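Local atomic coordinates of pancreatic lipase related protein 2 (Equus caballus, PDB entry 1W52), a protein that probably hydrolyses galactolipids and triacylglycerols to release fatty acids, as a secreted, calcium-binding member of the lipase family. Residues Y42-P47 with V98-C103; K292-G297 with F328-E333; G352-Y357 with P415-S420; G172-L177 with Q199-I204; K234-C239 with A262-K267. One frame throughout, in Å; residues are numbered along the deposited sequence.

Contact 1 (Y42-P47 with V98-C103); sequences YTNKNP and VETTNC
The side-chain amide of N44 spans the bend at 99-101 and bonds it at two points. Its OD1 accepts the backbone N of T101 at 2.8 Å, in the carbonyl plane and on a lone pair. On the other branch ND2 gives a nearly straight bond (164°) to E99 O at 2.9 Å, and that acceptor lies in the plane of the amide. CG of N44 stands anti to its own carbonyl carbon (chi1 -48°), which points the amide at the backbone of the bend; two bonds from one flat group then fix its rotation. The buried part follows toward the strands, where Y42 and C103 form an antiparallel hydrogen-bonded pair: C103 N to Y42 O is 2.7 Å and Y42 N to C103 O is 2.9 Å. Next to it CG2 of T43 rests 3.2 Å from N102 OD1, which is hydrogen-bonded to Q67 N. The solvent side is looser: T100 lies against the amide through its CA, 3.2 Å from N44 OD1, and its exposed CG2 adds a contact 3.5 Å from N44 ND2. C103 is disulfide-bonded to C92 of helix 87-96, whose S89, K93 and L96 also meet the Y42 side chain, while strand 72-76 flanks C103 within the central sheet.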
# COMPACT_ATOMS: atom_id res chain seq x y z
N TYR A 42 9.24 -11.55 -17.76
CA TYR A 42 9.31 -10.29 -18.41
C TYR A 42 10.65 -9.67 -18.00
O TYR A 42 11.07 -9.78 -16.85
CB TYR A 42 8.16 -9.41 -17.94
CG TYR A 42 6.76 -9.80 -18.41
CD1 TYR A 42 6.27 -9.31 -19.61
CD2 TYR A 42 5.89 -10.59 -17.62
CE1 TYR A 42 4.95 -9.63 -20.04
CE2 TYR A 42 4.58 -10.92 -18.05
CZ TYR A 42 4.12 -10.43 -19.26
OH TYR A 42 2.85 -10.71 -19.74
N THR A 43 11.32 -9.07 -18.98
CA THR A 43 12.63 -8.42 -18.83
C THR A 43 12.66 -7.26 -19.81
O THR A 43 11.86 -7.23 -20.74
CB THR A 43 13.80 -9.35 -19.21
OG1 THR A 43 13.46 -10.09 -20.40
CG2 THR A 43 14.06 -10.40 -18.13
N ASN A 44 13.61 -6.34 -19.65
CA ASN A 44 13.53 -5.09 -20.40
C ASN A 44 13.67 -5.42 -21.86
O ASN A 44 13.21 -4.67 -22.72
CB ASN A 44 14.59 -4.09 -19.98
CG ASN A 44 14.67 -3.93 -18.52
OD1 ASN A 44 15.16 -4.81 -17.84
ND2 ASN A 44 14.20 -2.81 -18.01
N LYS A 45 14.28 -6.57 -22.13
CA LYS A 45 14.47 -7.08 -23.48
C LYS A 45 13.10 -7.36 -24.11
O LYS A 45 12.81 -6.85 -25.20
CB LYS A 45 15.37 -8.32 -23.44
CG LYS A 45 16.77 -8.06 -22.78
CD LYS A 45 17.61 -9.34 -22.54
CE LYS A 45 19.10 -9.04 -22.19
NZ LYS A 45 19.82 -10.14 -21.42
N ASN A 46 12.25 -8.11 -23.39
CA ASN A 46 10.85 -8.41 -23.78
C ASN A 46 9.78 -7.91 -22.81
O ASN A 46 9.26 -8.68 -22.00
CB ASN A 46 10.65 -9.92 -23.96
CG ASN A 46 10.84 -10.71 -22.68
OD1 ASN A 46 11.95 -10.83 -22.16
ND2 ASN A 46 9.76 -11.27 -22.17
N PRO A 47 9.43 -6.63 -22.91
CA PRO A 47 8.39 -6.03 -22.04
C PRO A 47 6.91 -6.21 -22.46
O PRO A 47 6.09 -5.43 -22.00
CB PRO A 47 8.78 -4.55 -22.04
CG PRO A 47 9.51 -4.32 -23.35
CD PRO A 47 10.03 -5.64 -23.81
N VAL A 98 11.18 1.56 -15.19
CA VAL A 98 11.96 2.34 -14.25
C VAL A 98 13.27 1.74 -13.83
O VAL A 98 14.11 2.48 -13.32
CB VAL A 98 11.16 2.66 -13.01
CG1 VAL A 98 9.80 3.15 -13.43
CG2 VAL A 98 11.08 1.44 -12.01
N GLU A 99 13.44 0.42 -14.00
CA GLU A 99 14.69 -0.28 -13.65
C GLU A 99 15.00 -1.40 -14.61
O GLU A 99 14.13 -1.87 -15.29
CB GLU A 99 14.74 -0.77 -12.19
CG GLU A 99 13.62 -1.67 -11.65
CD GLU A 99 13.68 -1.87 -10.11
OE1 GLU A 99 14.49 -2.69 -9.60
OE2 GLU A 99 12.92 -1.20 -9.40
N THR A 100 16.27 -1.77 -14.73
CA THR A 100 16.56 -2.85 -15.68
C THR A 100 16.71 -4.10 -14.85
O THR A 100 17.51 -4.19 -13.94
CB THR A 100 17.72 -2.57 -16.71
OG1 THR A 100 18.91 -2.19 -16.04
CG2 THR A 100 17.39 -1.34 -17.64
N THR A 101 15.83 -5.05 -15.16
CA THR A 101 15.53 -6.13 -14.27
C THR A 101 14.69 -7.26 -14.88
O THR A 101 14.20 -7.16 -16.00
CB THR A 101 14.78 -5.52 -13.12
OG1 THR A 101 15.41 -4.27 -12.79
CG2 THR A 101 14.92 -6.34 -11.84
N ASN A 102 14.61 -8.34 -14.09
CA ASN A 102 13.78 -9.50 -14.33
C ASN A 102 12.53 -9.42 -13.50
O ASN A 102 12.60 -9.33 -12.26
CB ASN A 102 14.51 -10.75 -13.85
CG ASN A 102 15.89 -10.86 -14.41
OD1 ASN A 102 16.06 -10.77 -15.64
ND2 ASN A 102 16.89 -11.06 -13.53
N CYS A 103 11.37 -9.47 -14.15
CA CYS A 103 10.12 -9.53 -13.41
C CYS A 103 9.29 -10.73 -13.83
O CYS A 103 8.94 -10.85 -14.97
CB CYS A 103 9.34 -8.22 -13.55
SG CYS A 103 7.91 -8.18 -12.44

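Contact 2 (K292-G297 with F328-E333)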
# COMPACT_ATOMS: atom_id res chain seq x y z
N LYS A 292 -3.82 9.80 16.01
CA LYS A 292 -2.73 10.72 16.29
C LYS A 292 -2.26 11.32 14.99
O LYS A 292 -1.94 12.47 14.92
CB LYS A 292 -1.60 10.00 16.99
CG LYS A 292 -0.47 10.90 17.43
CD LYS A 292 0.38 10.24 18.54
CE LYS A 292 1.78 10.90 18.72
NZ LYS A 292 2.78 9.89 19.20
N PHE A 293 -2.23 10.54 13.94
CA PHE A 293 -1.85 11.06 12.63
C PHE A 293 -2.87 12.06 12.06
O PHE A 293 -2.52 13.09 11.44
CB PHE A 293 -1.67 9.90 11.64
CG PHE A 293 -1.39 10.34 10.27
CD1 PHE A 293 -0.23 11.00 9.99
CD2 PHE A 293 -2.30 10.16 9.27
CE1 PHE A 293 0.07 11.45 8.68
CE2 PHE A 293 -2.01 10.59 7.92
CZ PHE A 293 -0.82 11.22 7.65
N GLN A 294 -4.13 11.71 12.25
CA GLN A 294 -5.28 12.41 11.67
C GLN A 294 -5.57 13.73 12.42
O GLN A 294 -6.05 14.70 11.82
CB GLN A 294 -6.52 11.48 11.68
CG GLN A 294 -6.77 10.68 10.42
CD GLN A 294 -6.65 11.52 9.16
OE1 GLN A 294 -6.61 11.00 8.07
NE2 GLN A 294 -6.55 12.83 9.32
N GLU A 295 -5.24 13.71 13.71
CA GLU A 295 -5.32 14.84 14.64
C GLU A 295 -4.04 15.66 14.59
O GLU A 295 -3.47 16.01 15.62
CB GLU A 295 -5.48 14.33 16.06
CG GLU A 295 -6.65 13.40 16.24
CD GLU A 295 -6.67 12.75 17.61
OE1 GLU A 295 -5.71 12.02 17.98
OE2 GLU A 295 -7.68 12.94 18.32
N ASN A 296 -3.56 15.91 13.38
CA ASN A 296 -2.35 16.69 13.17
C ASN A 296 -1.15 16.32 14.09
O ASN A 296 -0.57 17.19 14.74
CB ASN A 296 -2.71 18.18 13.28
CG ASN A 296 -3.98 18.55 12.50
OD1 ASN A 296 -4.17 18.11 11.36
ND2 ASN A 296 -4.83 19.35 13.12
N GLY A 297 -0.77 15.04 14.11
CA GLY A 297 0.38 14.55 14.86
C GLY A 297 1.45 14.04 13.92
O GLY A 297 1.29 14.09 12.70
N PHE A 328 1.67 5.73 8.71
CA PHE A 328 0.37 6.19 8.28
C PHE A 328 0.47 7.24 7.25
O PHE A 328 1.46 7.81 7.07
CB PHE A 328 -0.41 6.72 9.45
CG PHE A 328 -0.72 5.68 10.46
CD1 PHE A 328 0.01 5.60 11.64
CD2 PHE A 328 -1.67 4.72 10.21
CE1 PHE A 328 -0.26 4.61 12.61
CE2 PHE A 328 -1.94 3.71 11.18
CZ PHE A 328 -1.22 3.67 12.38
N LEU A 329 -0.59 7.46 6.53
CA LEU A 329 -0.58 8.42 5.45
C LEU A 329 -1.99 8.44 4.81
O LEU A 329 -2.87 7.65 5.20
CB LEU A 329 0.49 8.04 4.45
CG LEU A 329 0.20 6.74 3.72
CD1 LEU A 329 0.86 6.71 2.30
CD2 LEU A 329 0.57 5.56 4.57
N ASN A 330 -2.21 9.32 3.84
CA ASN A 330 -3.47 9.35 3.14
C ASN A 330 -3.28 9.34 1.62
O ASN A 330 -2.58 10.17 1.09
CB ASN A 330 -4.32 10.58 3.57
CG ASN A 330 -4.90 10.48 5.01
OD1 ASN A 330 -5.02 11.51 5.73
ND2 ASN A 330 -5.26 9.26 5.43
N THR A 331 -3.93 8.42 0.93
CA THR A 331 -3.91 8.42 -0.53
C THR A 331 -4.95 9.32 -1.16
O THR A 331 -5.78 9.90 -0.50
CB THR A 331 -4.17 7.01 -1.05
OG1 THR A 331 -5.33 6.49 -0.38
CG2 THR A 331 -2.99 6.11 -0.70
N GLY A 332 -4.92 9.38 -2.48
CA GLY A 332 -5.98 9.98 -3.25
C GLY A 332 -7.16 9.06 -3.42
O GLY A 332 -7.06 7.87 -3.12
N GLU A 333 -8.26 9.63 -3.92
CA GLU A 333 -9.50 8.92 -4.26
C GLU A 333 -9.38 8.17 -5.59
O GLU A 333 -10.08 7.20 -5.75
CB GLU A 333 -10.72 9.89 -4.36
CG GLU A 333 -11.29 10.51 -3.05
CD GLU A 333 -10.48 11.70 -2.47
OE1 GLU A 333 -10.00 12.57 -3.25
OE2 GLU A 333 -10.30 11.78 -1.22
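F293 lays one face of its ring against CB of F328, and the two side chains slide past each other in opposite directions. The CH-pi contact runs 4.2 Å from F328 CB to the centroid of the F293 ring, 24° off the ring normal, so the methylene sits over the face but displaced toward F293 CG, 3.8 Å from F328 CB. With CG anti to the backbone N (chi1 175°), F293 projects from the end of helix 290-294 toward strand 325-329. Its far end reaches the next residue of that strand: F293 CZ lies 3.6 Å from L329 CA, approached obliquely. The F328 ring itself leads away from the helix to meet F229 on the neighbouring strand 226-230, and it is chiefly CB of F328 that meets F293. Beyond the phenylalanines, the side chains of Q294 and N330 come from opposite directions, their amide planes 19° apart. The amide of N330 is anchored elsewhere, ND2 bonding to Y290 OH from the first turn of the same short helix. A helix end thus packs on the last strand but one of the lipase sheet, away from the active centre. No clear hydrogen bond crosses, which implies that buried phenylalanine packing does most of the holding.

Contact 3 (G352-Y357 with P415-S420); sequences GKANGY and PQLGAS
L417 reaches from its loop toward the backbone of G352 and the methyl of A354. CB leaves the chain in the direction of segment 352-357 without yet meeting it. CG then splits the chain into two methyls that go to different partners. CD1 of L417 lies 3.2 Å from G352 O and has CB of P415 4.1 Å away as a second neighbour. CD2 goes the other way and ends 4.5 Å from CB of A354, the one apolar side-chain pair across the two loops. L417 is buried and touches L379 as well. Both segments belong to the PLAT/LH2 domain, a beta-sandwich in this family, and the contact joins the approach to short strand 355-356 with a long connection between strands 387-391 and 435-436. P415 supplies the other half. Its ring is set against the glycine backbone, P415 CB 3.4 Å from G352 N and P415 CG 3.3 Å from G352 CA. No side chain intervenes at G352, so the proline packs directly on the main chain. No hydrogen bond crosses between the loops. The CB of exposed K353 points away from segment 415-420. Within that segment, between the proline and L417, the backbone turns to a partner outside the contact: Q416 O bonds to T440 OG1.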
# COMPACT_ATOMS: atom_id res chain seq x y z
N GLY A 352 -14.75 41.46 16.73
CA GLY A 352 -15.96 40.75 17.09
C GLY A 352 -15.85 39.25 16.93
O GLY A 352 -15.14 38.78 16.06
N LYS A 353 -16.58 38.51 17.77
CA LYS A 353 -16.59 37.04 17.75
C LYS A 353 -17.68 36.52 16.81
O LYS A 353 -18.85 36.86 16.99
CB LYS A 353 -16.88 36.49 19.15
CG LYS A 353 -16.02 37.09 20.26
CD LYS A 353 -16.26 36.36 21.59
CE LYS A 353 -14.95 35.99 22.28
NZ LYS A 353 -15.14 34.84 23.19
N ALA A 354 -17.29 35.68 15.84
CA ALA A 354 -18.22 35.15 14.82
C ALA A 354 -18.38 33.62 14.93
O ALA A 354 -18.11 33.04 16.00
CB ALA A 354 -17.76 35.58 13.39
N ASN A 355 -18.86 32.98 13.85
CA ASN A 355 -18.79 31.51 13.66
C ASN A 355 -18.73 31.11 12.20
O ASN A 355 -19.40 31.72 11.36
CB ASN A 355 -19.96 30.80 14.33
CG ASN A 355 -19.82 30.78 15.81
OD1 ASN A 355 -19.13 29.95 16.38
ND2 ASN A 355 -20.45 31.74 16.46
N GLY A 356 -17.94 30.09 11.87
CA GLY A 356 -17.88 29.69 10.48
C GLY A 356 -16.79 28.79 9.94
O GLY A 356 -15.85 28.40 10.62
N TYR A 357 -16.98 28.50 8.66
CA TYR A 357 -16.04 27.77 7.83
C TYR A 357 -14.79 28.64 7.63
O TYR A 357 -14.90 29.87 7.67
CB TYR A 357 -16.69 27.45 6.46
CG TYR A 357 -17.74 26.35 6.46
CD1 TYR A 357 -17.78 25.35 7.46
CD2 TYR A 357 -18.69 26.28 5.43
CE1 TYR A 357 -18.74 24.32 7.44
CE2 TYR A 357 -19.67 25.25 5.40
CZ TYR A 357 -19.69 24.27 6.41
OH TYR A 357 -20.66 23.26 6.37
N PRO A 415 -18.13 41.45 12.18
CA PRO A 415 -16.84 42.14 12.43
C PRO A 415 -15.83 42.12 11.27
O PRO A 415 -16.09 41.51 10.23
CB PRO A 415 -16.29 41.41 13.66
CG PRO A 415 -17.45 40.57 14.16
CD PRO A 415 -18.22 40.20 12.96
N GLN A 416 -14.70 42.80 11.44
CA GLN A 416 -13.71 42.92 10.37
C GLN A 416 -12.56 41.98 10.65
O GLN A 416 -11.53 42.38 11.20
CB GLN A 416 -13.23 44.38 10.26
CG GLN A 416 -14.38 45.40 10.13
CD GLN A 416 -14.00 46.63 9.32
OE1 GLN A 416 -13.39 47.56 9.85
NE2 GLN A 416 -14.38 46.65 8.04
N LEU A 417 -12.74 40.71 10.26
CA LEU A 417 -11.96 39.61 10.85
C LEU A 417 -10.55 39.34 10.25
O LEU A 417 -9.54 39.54 10.95
CB LEU A 417 -12.81 38.32 10.95
CG LEU A 417 -12.77 37.67 12.36
CD1 LEU A 417 -13.37 38.57 13.43
CD2 LEU A 417 -13.44 36.30 12.42
N GLY A 418 -10.48 38.90 8.99
CA GLY A 418 -9.20 38.56 8.37
C GLY A 418 -8.39 37.41 8.98
O GLY A 418 -8.93 36.42 9.49
N ALA A 419 -7.07 37.51 8.91
CA ALA A 419 -6.20 36.48 9.44
C ALA A 419 -4.81 37.05 9.49
O ALA A 419 -4.18 37.28 8.44
CB ALA A 419 -6.22 35.25 8.57
N SER A 420 -4.36 37.31 10.72
CA SER A 420 -3.01 37.83 11.01
C SER A 420 -1.96 37.04 10.23
O SER A 420 -1.18 37.62 9.44
CB SER A 420 -2.74 37.75 12.52
OG SER A 420 -1.42 38.15 12.86

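Contact 4 (G172-L177 with Q199-I204)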
# COMPACT_ATOMS: atom_id res chain seq x y z
N GLY A 172 15.78 -11.48 -0.35
CA GLY A 172 16.04 -10.12 0.06
C GLY A 172 14.83 -9.33 0.44
O GLY A 172 14.90 -8.46 1.30
N ARG A 173 13.71 -9.59 -0.21
CA ARG A 173 12.49 -8.87 0.12
C ARG A 173 11.24 -9.54 -0.38
O ARG A 173 11.14 -9.96 -1.54
CB ARG A 173 12.54 -7.51 -0.49
CG ARG A 173 11.43 -6.59 -0.13
CD ARG A 173 11.49 -5.38 -0.99
NE ARG A 173 10.59 -4.32 -0.59
CZ ARG A 173 10.20 -3.34 -1.40
NH1 ARG A 173 10.64 -3.31 -2.65
NH2 ARG A 173 9.40 -2.37 -0.97
N VAL A 174 10.28 -9.61 0.53
CA VAL A 174 8.93 -9.96 0.18
C VAL A 174 8.08 -8.80 0.67
O VAL A 174 8.32 -8.24 1.75
CB VAL A 174 8.48 -11.36 0.71
CG1 VAL A 174 8.77 -11.50 2.13
CG2 VAL A 174 6.98 -11.55 0.57
N THR A 175 7.17 -8.41 -0.19
CA THR A 175 6.22 -7.33 0.04
C THR A 175 4.83 -7.93 0.07
O THR A 175 4.42 -8.64 -0.86
CB THR A 175 6.32 -6.33 -1.10
OG1 THR A 175 7.59 -5.64 -1.04
CG2 THR A 175 5.25 -5.27 -0.93
N GLY A 176 4.10 -7.67 1.14
CA GLY A 176 2.74 -8.20 1.28
C GLY A 176 1.67 -7.18 0.93
O GLY A 176 1.45 -6.26 1.68
N LEU A 177 1.03 -7.31 -0.22
CA LEU A 177 -0.08 -6.41 -0.56
C LEU A 177 -1.41 -6.93 0.01
O LEU A 177 -1.99 -7.92 -0.48
CB LEU A 177 -0.16 -6.27 -2.06
CG LEU A 177 1.12 -5.72 -2.66
CD1 LEU A 177 0.74 -5.19 -3.97
CD2 LEU A 177 1.73 -4.59 -1.85
N GLN A 199 14.75 -10.99 4.26
CA GLN A 199 15.66 -10.07 4.92
C GLN A 199 14.90 -8.81 5.22
O GLN A 199 15.18 -8.09 6.17
CB GLN A 199 16.87 -9.77 4.03
CG GLN A 199 17.71 -11.00 3.64
CD GLN A 199 18.61 -11.48 4.75
OE1 GLN A 199 18.30 -11.36 5.93
NE2 GLN A 199 19.74 -12.06 4.37
N PHE A 200 13.92 -8.54 4.37
CA PHE A 200 13.05 -7.38 4.49
C PHE A 200 11.64 -7.71 4.04
O PHE A 200 11.43 -8.13 2.87
CB PHE A 200 13.57 -6.29 3.60
CG PHE A 200 12.78 -5.03 3.67
CD1 PHE A 200 12.35 -4.50 4.89
CD2 PHE A 200 12.47 -4.33 2.49
CE1 PHE A 200 11.65 -3.29 4.94
CE2 PHE A 200 11.77 -3.12 2.56
CZ PHE A 200 11.37 -2.61 3.78
N VAL A 201 10.68 -7.47 4.94
CA VAL A 201 9.25 -7.63 4.68
C VAL A 201 8.57 -6.29 4.92
O VAL A 201 8.65 -5.71 6.02
CB VAL A 201 8.58 -8.70 5.61
CG1 VAL A 201 7.10 -8.89 5.28
CG2 VAL A 201 9.29 -10.08 5.56
N ASP A 202 7.88 -5.83 3.90
CA ASP A 202 7.08 -4.62 4.03
C ASP A 202 5.63 -4.91 3.66
O ASP A 202 5.34 -5.58 2.69
CB ASP A 202 7.60 -3.52 3.10
CG ASP A 202 7.74 -3.98 1.65
OD1 ASP A 202 8.07 -5.19 1.43
OD2 ASP A 202 7.53 -3.21 0.69
N VAL A 203 4.70 -4.38 4.43
CA VAL A 203 3.31 -4.68 4.21
C VAL A 203 2.46 -3.42 3.99
O VAL A 203 2.61 -2.45 4.70
CB VAL A 203 2.77 -5.46 5.39
CG1 VAL A 203 1.44 -6.13 5.03
CG2 VAL A 203 3.78 -6.49 5.82
N ILE A 204 1.57 -3.48 3.00
CA ILE A 204 0.50 -2.50 2.86
C ILE A 204 -0.86 -3.09 3.27
O ILE A 204 -1.27 -4.11 2.75
CB ILE A 204 0.47 -1.97 1.43
CG1 ILE A 204 1.82 -1.39 1.11
CG2 ILE A 204 -0.56 -0.85 1.28
CD1 ILE A 204 1.95 -1.00 -0.36
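Q199 and G172 meet where two neighbouring parallel strands of the alpha/beta-hydrolase sheet begin, CB of Q199 lying 3.6 Å from G172 O. Segments 173-177 and 201-204 run 13° apart in the central sheet, after whose strands the predicted nucleophile S154 and charge-relay acid D178 follow; D178 comes directly after L177. At F200 the ring lies beside R173, pointing the same way, with ring and guanidinium planes 13° apart; F200 O takes V174 N. V201 packs CG2 against CG1 of V174 at 3.7 Å, on the sheet face away from R173. The polar centre is D202, whose N bonds to V174 O. Its chi1 of 53° sets CG between the backbone N and carbonyl carbon, which turns the buried carboxylate across to the other strand. D202 OD1 accepts T175 OG1 at 2.6 Å on its syn lone pair, while OD2 forms a salt bridge with R173 NH2 at 2.6 Å, through a bent, weak bond. NE of R173 adds a longer, weak bond to OD1. R173 comes to the carboxylate in an extended chain, crossing it at about a right angle; its NH2 also bonds G310 O, and its NH1 bonds H311 O. T175 OG1 is also bonded to H149 NE2. D202 O receives G176 N. V203, next along, puts CG1 3.4 Å from G176 O; G176 has no side chain on that face. I204 N bonds to the same oxygen, and CD1 of I204 ends 3.9 Å from CD2 of L177.

Contact 5 (K234-C239 with A262-K267); sequences KQMPGC and ACNHLK. With DDQ (decylamine-N,N-dimethyl-N-oxide), chain C.
C239 and C263 are joined covalently, SG to SG at 2.1 Å, in a disulfide whose chi3 of -78° gives it left-handed twist. The two sulphurs are reached differently: in C263 SG stands anti to the backbone N, in C239 anti to the carbonyl carbon. This link ties the loop after strand 226-230 to helix 257-277. A single hydrogen bond across the contact supports it, from M236 N to OD1 of N264 at 3.0 Å and almost straight (171°), the donor tilted 22° from the carbonyl plane. CB of C239 is 3.6 Å from the same N264 OD1, which therefore lies against both the turn and the disulfide-bearing residue. The loop itself makes a type II turn from M236 to C239. Apolar packing comes from the aliphatic stem of K267, which slides past M236 in the opposite direction, K267 CB to M236 CG being 3.8 Å. Further out, CE of K267 lies 3.2 Å from P237 O. On another side of the helix, H265 lies beside the bound detergent, its NE2 3.5 Å from C8 of the decylamine oxide, which approaches the ring obliquely. H265 also bonds to D178 through ND1 and to S154 through NE2, the Ser-His-Asp arrangement of alpha/beta-hydrolase lipases, so the disulfide ties the loop to the helix that carries the probable triad histidine.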
# COMPACT_ATOMS: atom_id res chain seq x y z
N LYS A 234 -8.35 0.72 6.91
CA LYS A 234 -9.63 0.02 7.02
C LYS A 234 -10.64 0.45 5.93
O LYS A 234 -11.38 -0.38 5.44
CB LYS A 234 -10.19 0.14 8.45
CG LYS A 234 -9.16 -0.31 9.50
CD LYS A 234 -9.73 -0.95 10.79
CE LYS A 234 -9.54 -0.06 12.01
NZ LYS A 234 -10.77 0.83 12.23
N GLN A 235 -10.65 1.72 5.55
CA GLN A 235 -11.61 2.18 4.57
C GLN A 235 -10.86 3.10 3.65
O GLN A 235 -10.35 4.09 4.03
CB GLN A 235 -12.79 2.88 5.25
CG GLN A 235 -13.73 1.90 6.13
CD GLN A 235 -14.64 2.63 7.22
OE1 GLN A 235 -14.63 3.86 7.35
NE2 GLN A 235 -15.41 1.83 7.98
N MET A 236 -10.72 2.68 2.42
CA MET A 236 -9.89 3.38 1.48
C MET A 236 -10.85 4.31 0.75
O MET A 236 -11.94 3.90 0.45
CB MET A 236 -9.26 2.42 0.44
CG MET A 236 -8.27 1.42 0.96
SD MET A 236 -7.03 2.16 1.99
CE MET A 236 -7.62 1.80 3.65
N PRO A 237 -10.41 5.53 0.47
CA PRO A 237 -11.11 6.46 -0.40
C PRO A 237 -11.23 5.92 -1.77
O PRO A 237 -10.25 5.33 -2.28
CB PRO A 237 -10.17 7.65 -0.42
CG PRO A 237 -9.58 7.59 0.90
CD PRO A 237 -9.20 6.16 1.01
N GLY A 238 -12.40 6.18 -2.37
CA GLY A 238 -12.73 5.75 -3.71
C GLY A 238 -13.64 4.54 -3.64
O GLY A 238 -14.27 4.16 -4.63
N CYS A 239 -13.69 3.92 -2.48
CA CYS A 239 -14.45 2.71 -2.28
C CYS A 239 -15.65 3.07 -1.45
O CYS A 239 -15.57 3.97 -0.62
CB CYS A 239 -13.63 1.68 -1.50
SG CYS A 239 -12.14 1.14 -2.32
N ALA A 262 -14.77 -6.20 -2.84
CA ALA A 262 -13.28 -6.34 -2.91
C ALA A 262 -12.46 -5.03 -3.12
O ALA A 262 -11.23 -5.05 -3.20
CB ALA A 262 -12.90 -7.30 -4.03
N CYS A 263 -13.13 -3.90 -3.28
CA CYS A 263 -12.44 -2.69 -3.68
C CYS A 263 -11.26 -2.26 -2.72
O CYS A 263 -10.13 -2.00 -3.19
CB CYS A 263 -13.47 -1.61 -3.84
SG CYS A 263 -12.84 0.06 -3.93
N ASN A 264 -11.52 -2.21 -1.41
CA ASN A 264 -10.49 -1.92 -0.45
C ASN A 264 -9.37 -2.94 -0.48
O ASN A 264 -8.19 -2.58 -0.45
CB ASN A 264 -11.05 -1.99 0.95
CG ASN A 264 -12.15 -1.00 1.22
OD1 ASN A 264 -11.95 0.19 1.29
ND2 ASN A 264 -13.34 -1.52 1.39
N HIS A 265 -9.71 -4.22 -0.49
CA HIS A 265 -8.68 -5.32 -0.57
C HIS A 265 -7.70 -5.10 -1.75
O HIS A 265 -6.51 -5.38 -1.67
CB HIS A 265 -9.41 -6.65 -0.75
CG HIS A 265 -8.60 -7.87 -0.47
ND1 HIS A 265 -7.82 -8.02 0.64
CD2 HIS A 265 -8.55 -9.05 -1.13
CE1 HIS A 265 -7.27 -9.22 0.63
NE2 HIS A 265 -7.71 -9.87 -0.43
N LEU A 266 -8.26 -4.56 -2.82
CA LEU A 266 -7.53 -4.35 -4.03
C LEU A 266 -6.77 -3.05 -4.01
O LEU A 266 -5.86 -2.88 -4.78
CB LEU A 266 -8.49 -4.38 -5.23
CG LEU A 266 -9.24 -5.70 -5.44
CD1 LEU A 266 -9.90 -5.68 -6.76
CD2 LEU A 266 -8.47 -6.97 -5.38
N LYS A 267 -7.10 -2.10 -3.17
CA LYS A 267 -6.37 -0.86 -3.26
C LYS A 267 -4.87 -1.08 -2.90
O LYS A 267 -4.00 -0.35 -3.31
CB LYS A 267 -7.02 0.22 -2.37
CG LYS A 267 -8.33 0.92 -2.93
CD LYS A 267 -8.06 1.93 -4.08
CE LYS A 267 -9.22 2.99 -4.22
NZ LYS A 267 -10.20 2.65 -5.26
N1 DDQ C . -9.99 -9.83 -9.66
O1 DDQ C . -8.78 -9.58 -9.85
CM1 DDQ C . -10.82 -8.81 -10.39
CM2 DDQ C . -10.34 -11.19 -10.17
C1 DDQ C . -10.12 -9.70 -8.18
C2 DDQ C . -9.90 -10.96 -7.34
C3 DDQ C . -11.15 -11.24 -6.52
C4 DDQ C . -11.07 -10.76 -5.08
C5 DDQ C . -11.32 -11.90 -4.11
C6 DDQ C . -11.19 -11.32 -2.73
C7 DDQ C . -11.29 -12.37 -1.67
C8 DDQ C . -10.03 -12.43 -0.82
C9 DDQ C . -10.08 -13.67 0.07
C10 DDQ C . -9.44 -13.49 1.43

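From the N terminus the contacts open and close in series, none nesting in or crossing another. Contact 1 closes the first loop at one end of the central sheet, joining strands 38-43 and 102-107. Contact 4 closes a loop without helix or strand between adjacent parallel strands 173-177 and 201-204, its centre 21 Å from that of contact 1. Contact 5 then fixes a loop to helix 257-277, and contact 2 sets helix 290-294 on strand 325-329 near the other end of the sheet. Contacts 5 and 2 touch, P237 CB lying 4.0 Å from E333 CG. Last comes contact 3, alone in the PLAT/LH2 domain, its centre 28 Å from that of contact 2.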